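Local coordinates for hypothetical protein (Pseudomonas aeruginosa, PDB 2IGS) that is of unknown function, a largely helical DUF3218 protein whose family is grouped with the lysozyme-like clan, at residues Ile73-Thr78 and Gly200-Thr205. Numbering follows the deposited sequence.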
loop_
_atom_site.group_PDB
_atom_site.type_symbol
_atom_site.label_atom_id
_atom_site.label_comp_id
_atom_site.label_asym_id
_atom_site.label_seq_id
_atom_site.Cartn_x
_atom_site.Cartn_y
_atom_site.Cartn_z
ATOM N N ILE F 73 12.622 29.630 43.656
ATOM C CA ILE F 73 13.369 30.634 44.410
ATOM C C ILE F 73 13.469 30.223 45.882
ATOM O O ILE F 73 14.567 30.178 46.448
ATOM C CB ILE F 73 12.739 32.063 44.222
ATOM C CG1 ILE F 73 12.978 32.580 42.802
ATOM C CG2 ILE F 73 13.252 33.048 45.281
ATOM C CD1 ILE F 73 12.144 33.807 42.441
ATOM N N ALA F 74 12.331 29.894 46.487
ATOM C CA ALA F 74 12.299 29.411 47.872
ATOM C C ALA F 74 13.192 28.183 48.103
ATOM O O ALA F 74 13.832 28.062 49.150
ATOM C CB ALA F 74 10.876 29.130 48.315
ATOM N N ASN F 75 13.251 27.284 47.135
ATOM C CA ASN F 75 14.113 26.121 47.263
ATOM C C ASN F 75 15.620 26.441 47.185
ATOM O O ASN F 75 16.436 25.830 47.890
ATOM C CB ASN F 75 13.740 25.063 46.233
ATOM C CG ASN F 75 14.571 23.812 46.372
ATOM O OD1 ASN F 75 14.419 23.053 47.327
ATOM N ND2 ASN F 75 15.481 23.605 45.432
ATOM N N GLY F 76 15.976 27.389 46.325
ATOM C CA GLY F 76 17.341 27.886 46.247
ATOM C C GLY F 76 17.776 28.491 47.559
ATOM O O GLY F 76 18.902 28.263 47.994
ATOM N N VAL F 77 16.881 29.261 48.192
ATOM C CA VAL F 77 17.125 29.777 49.533
ATOM C C VAL F 77 17.436 28.642 50.524
ATOM O O VAL F 77 18.394 28.743 51.301
ATOM C CB VAL F 77 15.974 30.693 50.075
ATOM C CG1 VAL F 77 16.299 31.181 51.501
ATOM C CG2 VAL F 77 15.742 31.901 49.161
ATOM N N THR F 78 16.659 27.566 50.506
ATOM C CA THR F 78 16.878 26.529 51.518
ATOM C C THR F 78 18.187 25.758 51.286
ATOM O O THR F 78 18.862 25.382 52.248
ATOM C CB THR F 78 15.650 25.609 51.769
ATOM O OG1 THR F 78 15.569 24.604 50.763
ATOM C CG2 THR F 78 14.366 26.410 51.800
ATOM N N GLY F 200 6.012 16.659 46.179
ATOM C CA GLY F 200 7.465 16.581 46.076
ATOM C C GLY F 200 8.083 17.217 44.828
ATOM O O GLY F 200 9.286 17.536 44.810
ATOM N N LEU F 201 7.288 17.420 43.782
ATOM C CA LEU F 201 7.877 17.853 42.518
ATOM C C LEU F 201 8.093 19.352 42.485
ATOM O O LEU F 201 7.300 20.119 43.034
ATOM C CB LEU F 201 7.054 17.419 41.295
ATOM C CG LEU F 201 7.183 15.983 40.771
ATOM C CD1 LEU F 201 6.403 15.848 39.481
ATOM C CD2 LEU F 201 8.653 15.554 40.555
ATOM N N ARG F 202 9.189 19.753 41.845
ATOM C CA ARG F 202 9.393 21.162 41.521
ATOM C C ARG F 202 9.653 21.301 40.040
ATOM O O ARG F 202 9.917 20.316 39.374
ATOM C CB ARG F 202 10.501 21.792 42.380
ATOM C CG ARG F 202 10.042 22.098 43.827
ATOM C CD ARG F 202 11.195 21.991 44.795
ATOM N NE ARG F 202 12.452 22.164 44.078
ATOM C CZ ARG F 202 13.495 21.341 44.145
ATOM N NH1 ARG F 202 13.480 20.275 44.944
ATOM N NH2 ARG F 202 14.568 21.619 43.415
ATOM N N TYR F 203 9.535 22.534 39.533
ATOM C CA TYR F 203 9.682 22.841 38.118
ATOM C C TYR F 203 10.967 22.220 37.599
ATOM O O TYR F 203 10.976 21.516 36.596
ATOM C CB TYR F 203 9.708 24.376 37.974
ATOM C CG TYR F 203 9.997 24.946 36.601
ATOM C CD1 TYR F 203 11.295 24.961 36.081
ATOM C CD2 TYR F 203 8.993 25.543 35.861
ATOM C CE1 TYR F 203 11.559 25.539 34.813
ATOM C CE2 TYR F 203 9.247 26.125 34.621
ATOM C CZ TYR F 203 10.519 26.114 34.100
ATOM O OH TYR F 203 10.752 26.687 32.868
ATOM N N THR F 204 12.038 22.474 38.336
ATOM C CA THR F 204 13.390 22.064 38.026
ATOM C C THR F 204 13.602 20.526 38.051
ATOM O O THR F 204 14.264 19.957 37.166
ATOM C CB THR F 204 14.278 22.841 39.009
ATOM O OG1 THR F 204 15.337 23.527 38.341
ATOM C CG2 THR F 204 14.740 22.054 40.192
ATOM N N THR F 205 13.012 19.853 39.040
ATOM C CA THR F 205 13.148 18.392 39.201
ATOM C C THR F 205 12.156 17.595 38.332
ATOM O O THR F 205 12.433 16.449 37.958
ATOM C CB THR F 205 12.956 17.953 40.655
ATOM O OG1 THR F 205 11.760 18.554 41.157
ATOM C CG2 THR F 205 14.168 18.340 41.548
#
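Asn75 lays its side-chain amide over one face of the Arg202 guanidinium, and this pair makes the whole contact between 73-78 and 200-205. Starting from the helix, Asn75 CB stands 3.8 Å from Arg202 NE. CG lies anti to the backbone N (chi1 -177°), which carries the amide out from the helix toward the arginine, and Asn75 CG then sits 3.5 Å from Arg202 CZ. At the tip the two branches part company: Asn75 OD1 stays 3.8 Å from Arg202 NH1, whereas Asn75 ND2 rides above the rim of the guanidinium, 3.0 Å from Arg202 NH2. The two flat groups are stacked, their planes 21° apart. Both nitrogens are donors, so this is no hydrogen bond; the approach is tight for two N-H groups, and the assignment of the amide O and N is open to doubt.

The Arg202 chain kinks on its way out, most sharply about CG-CD (chi3 23°), and its backbone is fixed locally: Arg202 N donates to Thr205 OG1 (2.9 Å), tying the N-cap residue to the first turn of helix 203-216. A long, weak ion pair with Glu72 engages NE; the same glutamate accepts a bond from Thr204 N. Tyr20 of helix 12-27 touches both side chains, and the partly exposed pair lies near the surface where helices 63-82 and 12-27 meet the short link between helices 190-200 and 203-216.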